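Local atomic coordinates of lipoteichoic acid primase (PDB entry 4UOP), a protein that is a lipoteichoic acid primase whose extracellular catalytic domain belongs to the sulfatase family and holds a magnesium ion. Residues 41-46 and 359-364; 154-159 and 176-181; 368-373 and 422-427. One frame throughout, in Å; residues are numbered along the deposited sequence.

Contact 1: residues 41-46 and 359-364; sequences KGVSVK and FGTDIL
K41 and T361 meet in a buried junction where the last turn of helix 34-41 and the loop after it run beside the loop leading to strand 371-373. The lysine chain is stretched out from the helix, with CG anti to the backbone N (chi1 -169°), and its tip reaches two oxygens of residues 359-364. As modelled, NZ donates to T361 OG1 at 2.9 Å and to the backbone oxygen F359 O at 3.1 Å, but it sits too close to another atom, so both bonds are to be taken with caution. The aliphatic part follows it in, CE coming within 3.4 Å of T361 OG1.

T361 divides its two branches between the polar and apolar parts of the contact. While the hydroxyl serves K41, the methyl CG2 turns to the valines that follow the helix. It lies 3.5 Å from V45 CG2, the two side chains lying alongside and pointing opposite ways, and 4.0 Å from V43 CG1. Next along, D362 closes an Asx turn on its own segment: OD1 accepts L364 N at 3.1 Å from above the carboxylate plane, and OD2 bonds to N365 ND2. D340 OD1 takes the backbone N of T361 and makes a long, weak ion pair with K41 NZ, to which N369 OD1 adds a weak bond.

If NZ is placed correctly, these oxygens and the more distant D340 carboxylate would be consistent with a protonated amine, while the valine and threonine methyls make the neighbouring part of the contact apolar.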
# COMPACT_ATOMS: atom_id res chain seq x y z
N LYS B 41 6.75 -11.89 -20.90
CA LYS B 41 7.97 -11.63 -20.13
C LYS B 41 9.19 -11.58 -21.05
O LYS B 41 10.08 -10.76 -20.86
CB LYS B 41 8.18 -12.68 -19.04
CG LYS B 41 9.30 -12.30 -18.06
CD LYS B 41 9.30 -13.18 -16.83
CE LYS B 41 10.27 -12.67 -15.76
NZ LYS B 41 10.32 -13.61 -14.60
N GLY B 42 9.21 -12.43 -22.06
CA GLY B 42 10.22 -12.38 -23.09
C GLY B 42 11.60 -12.83 -22.65
O GLY B 42 12.58 -12.47 -23.28
N VAL B 43 11.69 -13.61 -21.58
CA VAL B 43 12.98 -14.14 -21.14
C VAL B 43 13.16 -15.51 -21.78
O VAL B 43 12.26 -16.33 -21.73
CB VAL B 43 13.06 -14.26 -19.60
CG1 VAL B 43 14.33 -14.97 -19.19
CG2 VAL B 43 13.01 -12.88 -18.98
N SER B 44 14.33 -15.75 -22.37
CA SER B 44 14.56 -16.98 -23.09
C SER B 44 14.97 -18.07 -22.10
O SER B 44 15.96 -17.91 -21.38
CB SER B 44 15.64 -16.76 -24.16
OG SER B 44 15.88 -17.94 -24.89
N VAL B 45 14.21 -19.16 -22.07
CA VAL B 45 14.47 -20.29 -21.17
C VAL B 45 14.77 -21.54 -21.98
O VAL B 45 14.03 -21.85 -22.90
CB VAL B 45 13.27 -20.56 -20.24
CG1 VAL B 45 13.60 -21.61 -19.18
CG2 VAL B 45 12.82 -19.27 -19.58
N LYS B 46 15.83 -22.25 -21.65
CA LYS B 46 16.22 -23.44 -22.42
C LYS B 46 15.09 -24.46 -22.50
O LYS B 46 14.53 -24.83 -21.49
CB LYS B 46 17.45 -24.09 -21.79
CG LYS B 46 18.69 -23.21 -21.80
CD LYS B 46 19.92 -23.97 -21.32
CE LYS B 46 20.31 -25.09 -22.27
NZ LYS B 46 21.72 -25.52 -22.07
N PHE B 359 4.62 -16.47 -13.31
CA PHE B 359 5.20 -15.22 -13.77
C PHE B 359 6.69 -15.18 -13.54
O PHE B 359 7.39 -14.37 -14.13
CB PHE B 359 4.50 -14.04 -13.11
CG PHE B 359 3.11 -13.84 -13.60
CD1 PHE B 359 2.07 -14.62 -13.11
CD2 PHE B 359 2.85 -12.95 -14.63
CE1 PHE B 359 0.78 -14.47 -13.61
CE2 PHE B 359 1.56 -12.80 -15.14
CZ PHE B 359 0.53 -13.57 -14.62
N GLY B 360 7.18 -16.08 -12.69
CA GLY B 360 8.62 -16.25 -12.51
C GLY B 360 9.23 -17.11 -13.59
O GLY B 360 8.50 -17.70 -14.41
N THR B 361 10.55 -17.18 -13.58
CA THR B 361 11.36 -17.89 -14.55
C THR B 361 12.37 -18.79 -13.84
O THR B 361 12.88 -18.45 -12.77
CB THR B 361 12.11 -16.86 -15.43
OG1 THR B 361 11.17 -15.97 -16.03
CG2 THR B 361 12.93 -17.53 -16.51
N ASP B 362 12.66 -19.93 -14.44
CA ASP B 362 13.71 -20.83 -13.98
C ASP B 362 15.05 -20.13 -14.15
O ASP B 362 15.58 -19.99 -15.25
CB ASP B 362 13.64 -22.14 -14.75
CG ASP B 362 14.77 -23.10 -14.43
OD1 ASP B 362 15.62 -22.82 -13.55
OD2 ASP B 362 14.81 -24.17 -15.07
N ILE B 363 15.64 -19.69 -13.04
CA ILE B 363 16.83 -18.86 -13.16
C ILE B 363 18.09 -19.65 -13.55
O ILE B 363 19.07 -19.05 -13.96
CB ILE B 363 17.10 -18.03 -11.89
CG1 ILE B 363 17.51 -18.90 -10.72
CG2 ILE B 363 15.87 -17.18 -11.54
CD1 ILE B 363 18.10 -18.07 -9.58
N LEU B 364 18.07 -20.97 -13.42
CA LEU B 364 19.23 -21.76 -13.82
C LEU B 364 19.21 -22.12 -15.31
O LEU B 364 20.15 -22.74 -15.81
CB LEU B 364 19.34 -23.03 -12.98
CG LEU B 364 19.46 -22.81 -11.46
CD1 LEU B 364 19.55 -24.14 -10.75
CD2 LEU B 364 20.64 -21.93 -11.14

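Contact 2: residues 154-159 and 176-181; sequences HTNDAS and YDRKFF
D177 OD2 accepts the backbone N of A158 at 3.0 Å on its anti lone pair, away from the other carboxylate oxygen. A chi1 of 81° tucks D177 CG in between its own N and C, which turns the carboxylate to A158 and the helix start; as N-cap of helix 178-181 its OD1 receives a weak bond from K179 N and a salt bridge from K179 NZ. Two backbone bonds flank this grip: H154 N to Y176 O at 3.0 Å, nearly straight, and R178 N to N156 O at 3.1 Å.

The R178 chain runs out extended past D157, whose carboxylate plane is turned 17° from that of the guanidinium; OD2 pairs with NH1 at 3.9 Å, a long salt bridge. D183 through NE and F189 O through NH1 hold the same guanidinium. R178 CB comes 3.2 Å from T155 O, a buried oxygen for which the model offers no hydrogen-bond partner.

Farther out, T155 CG2 sits over one face of the F181 ring in a CH-pi contact, 3.8 Å from its centroid, and F180 covers the opposite face. T155 OG1 bonds to P191 O and S190 OG.

H154 and Y176 extend the parallel pairing of strands 149-153 and 174-176, which a beta-alpha-beta crossover through helix 163-169 connects; strand 190-191 flanks R178 and F181, and helix 193-209 packs on T155, Y176 and F180.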
# COMPACT_ATOMS: atom_id res chain seq x y z
N HIS B 154 5.89 -21.46 11.50
CA HIS B 154 6.19 -20.10 11.94
C HIS B 154 5.70 -19.97 13.37
O HIS B 154 4.62 -20.47 13.67
CB HIS B 154 5.50 -19.09 11.03
CG HIS B 154 5.77 -17.66 11.39
ND1 HIS B 154 7.03 -17.10 11.33
CD2 HIS B 154 4.94 -16.67 11.80
CE1 HIS B 154 6.96 -15.83 11.68
NE2 HIS B 154 5.71 -15.54 11.97
N THR B 155 6.48 -19.32 14.24
CA THR B 155 6.20 -19.38 15.68
C THR B 155 5.16 -18.36 16.16
O THR B 155 4.74 -18.44 17.32
CB THR B 155 7.46 -19.25 16.55
OG1 THR B 155 8.02 -17.94 16.42
CG2 THR B 155 8.51 -20.31 16.17
N ASN B 156 4.74 -17.44 15.31
CA ASN B 156 3.65 -16.52 15.66
C ASN B 156 2.26 -17.09 15.31
O ASN B 156 2.14 -18.13 14.66
CB ASN B 156 3.85 -15.18 14.96
CG ASN B 156 3.41 -14.00 15.81
OD1 ASN B 156 2.69 -14.16 16.81
ND2 ASN B 156 3.83 -12.81 15.41
N ASP B 157 1.22 -16.39 15.75
CA ASP B 157 -0.16 -16.83 15.52
C ASP B 157 -0.56 -16.70 14.05
O ASP B 157 -0.31 -15.68 13.43
CB ASP B 157 -1.13 -16.04 16.41
CG ASP B 157 -0.93 -16.32 17.90
OD1 ASP B 157 -1.31 -17.42 18.37
OD2 ASP B 157 -0.40 -15.44 18.62
N ALA B 158 -1.20 -17.73 13.51
CA ALA B 158 -1.52 -17.79 12.09
C ALA B 158 -2.66 -16.86 11.68
O ALA B 158 -2.91 -16.68 10.48
CB ALA B 158 -1.85 -19.21 11.68
N SER B 159 -3.35 -16.24 12.64
CA SER B 159 -4.26 -15.13 12.29
C SER B 159 -3.54 -13.96 11.59
O SER B 159 -4.15 -13.23 10.81
CB SER B 159 -5.00 -14.62 13.54
OG SER B 159 -4.08 -14.15 14.51
N TYR B 176 2.00 -25.10 11.04
CA TYR B 176 2.33 -25.16 12.46
C TYR B 176 2.57 -23.73 12.92
O TYR B 176 3.47 -23.07 12.41
CB TYR B 176 3.59 -25.98 12.66
CG TYR B 176 3.48 -27.44 12.28
CD1 TYR B 176 3.58 -27.85 10.95
CD2 TYR B 176 3.30 -28.42 13.26
CE1 TYR B 176 3.50 -29.18 10.61
CE2 TYR B 176 3.24 -29.76 12.93
CZ TYR B 176 3.31 -30.14 11.60
OH TYR B 176 3.25 -31.46 11.26
N ASP B 177 1.77 -23.26 13.87
CA ASP B 177 1.84 -21.87 14.30
C ASP B 177 2.12 -21.80 15.81
O ASP B 177 2.53 -22.79 16.43
CB ASP B 177 0.57 -21.11 13.89
CG ASP B 177 -0.61 -21.34 14.82
OD1 ASP B 177 -0.65 -22.38 15.51
OD2 ASP B 177 -1.48 -20.44 14.88
N ARG B 178 1.90 -20.64 16.40
CA ARG B 178 2.23 -20.45 17.82
C ARG B 178 1.69 -21.56 18.73
O ARG B 178 2.40 -22.00 19.62
CB ARG B 178 1.73 -19.10 18.32
CG ARG B 178 2.35 -18.74 19.66
CD ARG B 178 1.79 -17.43 20.18
NE ARG B 178 2.73 -16.84 21.14
CZ ARG B 178 3.44 -15.74 20.93
NH1 ARG B 178 3.34 -15.06 19.79
NH2 ARG B 178 4.25 -15.31 21.89
N LYS B 179 0.46 -22.00 18.50
CA LYS B 179 -0.15 -23.10 19.29
C LYS B 179 0.74 -24.33 19.39
O LYS B 179 0.80 -25.00 20.43
CB LYS B 179 -1.50 -23.53 18.70
CG LYS B 179 -2.61 -22.51 18.82
CD LYS B 179 -3.98 -23.13 18.60
CE LYS B 179 -4.10 -23.84 17.25
NZ LYS B 179 -3.74 -22.96 16.10
N PHE B 180 1.43 -24.64 18.29
CA PHE B 180 2.35 -25.76 18.25
C PHE B 180 3.65 -25.49 19.00
O PHE B 180 4.19 -26.38 19.64
CB PHE B 180 2.66 -26.15 16.79
CG PHE B 180 3.74 -27.17 16.66
CD1 PHE B 180 3.48 -28.51 16.94
CD2 PHE B 180 5.02 -26.80 16.28
CE1 PHE B 180 4.48 -29.45 16.81
CE2 PHE B 180 6.02 -27.74 16.17
CZ PHE B 180 5.75 -29.07 16.43
N PHE B 181 4.19 -24.28 18.85
CA PHE B 181 5.51 -23.98 19.45
C PHE B 181 5.55 -23.66 20.96
O PHE B 181 6.62 -23.74 21.55
CB PHE B 181 6.22 -22.89 18.64
CG PHE B 181 6.55 -23.31 17.24
CD1 PHE B 181 7.68 -24.07 16.99
CD2 PHE B 181 5.74 -22.95 16.18
CE1 PHE B 181 7.99 -24.46 15.70
CE2 PHE B 181 6.05 -23.34 14.88
CZ PHE B 181 7.17 -24.10 14.65

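Contact 3: residues 368-373 and 422-427; sequences NNYVPE and RKLLQY
P372 meets L424 and L425 where an outermost strand of the five-stranded antiparallel sheet, 371-373, packs on helix 412-433. The short strand and the local helix segment cross at -72°, with their axes 9.2 Å apart at closest approach. This is an apolar contact with no hydrogen bond between the two segments.

The proline ring points its CB at the helix and touches both leucines, one with each of two ring carbons: CG lies 4.4 Å from L424 CD1, and CB 4.5 Å from L425 CD2. L425 also brings its other methyl, CD1, to 4.4 Å from the backbone oxygen E373 O, while the bond from CA to CB of E373 points away from the helix. These are loose van der Waals distances, and the buried patch is small.

What sets the strand in place is the sheet: V371 and E373 make the backbone bonds to F383 and S381 of the neighbouring strand, and P372 between them has no N-H to give. L424 and L425 are adjacent on one side of the helix, and both start off toward the strand at CB. Beyond them, L424 also packs on I40 and K41, so it touches both the strand and helix 34-41, and L425 packs on E379. S421, about a turn earlier, also touches P372.

Y370 also lies near the proline ring. Its own ring reaches the helix near R417, A420 and S421, and its hydroxyl, hydrogen-bonded to the backbone oxygen of K41, ends with OH 4.3 Å from L424 CD1.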
# COMPACT_ATOMS: atom_id res chain seq x y z
N ASN B 368 18.91 -13.88 -19.26
CA ASN B 368 18.47 -12.50 -19.42
C ASN B 368 17.24 -12.19 -18.58
O ASN B 368 16.41 -11.37 -18.94
CB ASN B 368 18.21 -12.19 -20.92
CG ASN B 368 17.19 -13.13 -21.56
OD1 ASN B 368 16.92 -14.22 -21.05
ND2 ASN B 368 16.65 -12.72 -22.71
N ASN B 369 17.11 -12.85 -17.43
CA ASN B 369 15.96 -12.62 -16.56
C ASN B 369 15.98 -11.19 -16.01
O ASN B 369 17.03 -10.55 -15.96
CB ASN B 369 15.93 -13.65 -15.43
CG ASN B 369 14.63 -13.65 -14.66
OD1 ASN B 369 13.56 -13.41 -15.21
ND2 ASN B 369 14.72 -13.93 -13.37
N TYR B 370 14.81 -10.67 -15.68
CA TYR B 370 14.70 -9.38 -15.01
C TYR B 370 13.56 -9.44 -14.02
O TYR B 370 12.75 -10.34 -14.07
CB TYR B 370 14.51 -8.25 -16.03
CG TYR B 370 13.27 -8.36 -16.86
CD1 TYR B 370 13.26 -9.15 -18.01
CD2 TYR B 370 12.11 -7.69 -16.52
CE1 TYR B 370 12.13 -9.28 -18.76
CE2 TYR B 370 10.97 -7.81 -17.29
CZ TYR B 370 10.99 -8.60 -18.41
OH TYR B 370 9.87 -8.73 -19.19
N VAL B 371 13.53 -8.49 -13.10
CA VAL B 371 12.58 -8.52 -12.00
C VAL B 371 11.80 -7.22 -11.91
O VAL B 371 12.35 -6.19 -11.47
CB VAL B 371 13.30 -8.75 -10.65
CG1 VAL B 371 12.29 -8.92 -9.55
CG2 VAL B 371 14.21 -9.97 -10.73
N PRO B 372 10.51 -7.24 -12.33
CA PRO B 372 9.62 -6.10 -12.12
C PRO B 372 9.40 -5.78 -10.64
O PRO B 372 9.33 -6.70 -9.83
CB PRO B 372 8.31 -6.56 -12.77
CG PRO B 372 8.73 -7.57 -13.77
CD PRO B 372 9.85 -8.30 -13.11
N GLU B 373 9.26 -4.49 -10.32
CA GLU B 373 8.99 -4.05 -8.95
C GLU B 373 7.81 -3.11 -8.93
O GLU B 373 7.50 -2.48 -9.94
CB GLU B 373 10.22 -3.35 -8.39
CG GLU B 373 11.44 -4.25 -8.28
CD GLU B 373 11.36 -5.26 -7.16
OE1 GLU B 373 10.49 -5.14 -6.28
OE2 GLU B 373 12.19 -6.19 -7.14
N ARG B 422 5.01 -3.73 -17.14
CA ARG B 422 3.68 -3.22 -16.85
C ARG B 422 2.60 -4.22 -17.26
O ARG B 422 1.64 -4.42 -16.54
CB ARG B 422 3.44 -1.85 -17.51
CG ARG B 422 4.32 -0.75 -16.93
CD ARG B 422 3.66 0.62 -17.01
NE ARG B 422 3.31 0.98 -18.38
CZ ARG B 422 2.86 2.18 -18.75
NH1 ARG B 422 2.70 3.15 -17.86
NH2 ARG B 422 2.57 2.41 -20.03
N LYS B 423 2.78 -4.86 -18.41
CA LYS B 423 1.79 -5.81 -18.91
C LYS B 423 1.73 -7.06 -18.02
O LYS B 423 0.65 -7.57 -17.71
CB LYS B 423 2.10 -6.19 -20.36
CG LYS B 423 0.96 -6.90 -21.06
CD LYS B 423 1.18 -6.92 -22.56
CE LYS B 423 0.15 -7.79 -23.27
NZ LYS B 423 0.43 -7.89 -24.73
N LEU B 424 2.90 -7.53 -17.59
CA LEU B 424 2.98 -8.66 -16.65
C LEU B 424 2.25 -8.40 -15.34
O LEU B 424 1.54 -9.28 -14.84
CB LEU B 424 4.43 -8.99 -16.30
CG LEU B 424 5.24 -9.81 -17.29
CD1 LEU B 424 6.62 -10.03 -16.70
CD2 LEU B 424 4.57 -11.14 -17.60
N LEU B 425 2.42 -7.20 -14.78
CA LEU B 425 1.72 -6.84 -13.56
C LEU B 425 0.20 -6.81 -13.76
O LEU B 425 -0.56 -7.31 -12.93
CB LEU B 425 2.20 -5.48 -13.03
CG LEU B 425 3.65 -5.37 -12.58
CD1 LEU B 425 3.91 -3.96 -12.07
CD2 LEU B 425 4.02 -6.40 -11.52
N GLN B 426 -0.25 -6.26 -14.89
CA GLN B 426 -1.68 -6.27 -15.24
C GLN B 426 -2.23 -7.69 -15.32
O GLN B 426 -3.27 -8.00 -14.74
CB GLN B 426 -1.91 -5.57 -16.58
CG GLN B 426 -1.74 -4.07 -16.54
CD GLN B 426 -1.61 -3.46 -17.94
OE1 GLN B 426 -2.10 -4.02 -18.93
NE2 GLN B 426 -0.94 -2.31 -18.02
N TYR B 427 -1.53 -8.53 -16.07
CA TYR B 427 -1.93 -9.92 -16.24
C TYR B 427 -1.94 -10.69 -14.92
O TYR B 427 -2.88 -11.41 -14.64
CB TYR B 427 -1.03 -10.63 -17.24
CG TYR B 427 -1.49 -10.50 -18.68
CD1 TYR B 427 -1.77 -9.25 -19.24
CD2 TYR B 427 -1.64 -11.63 -19.49
CE1 TYR B 427 -2.20 -9.14 -20.56
CE2 TYR B 427 -2.05 -11.52 -20.81
CZ TYR B 427 -2.33 -10.27 -21.34
OH TYR B 427 -2.75 -10.17 -22.66

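How the contacts relate
Contacts 1 and 3 adjoin on one side of the chain's centre, about 11 Å between centres, and share chain: residues 368-373 follow soon after 359-364. Two probable hydrogen bonds tie them, K41 O to Y370 OH at 2.6 Å and S44 N to N368 OD1 at 3.3 Å, so the N-terminal helix, the loop and the helix-sheet packing form one continuous region. Contact 2 lies on the opposite side, its centre about 35 Å from that of contact 1 and 33 Å from that of contact 3. The side chain of H154 in contact 2 comes to about 8 Å from the magnesium ion, which is held by E66, T108, D284 and H285.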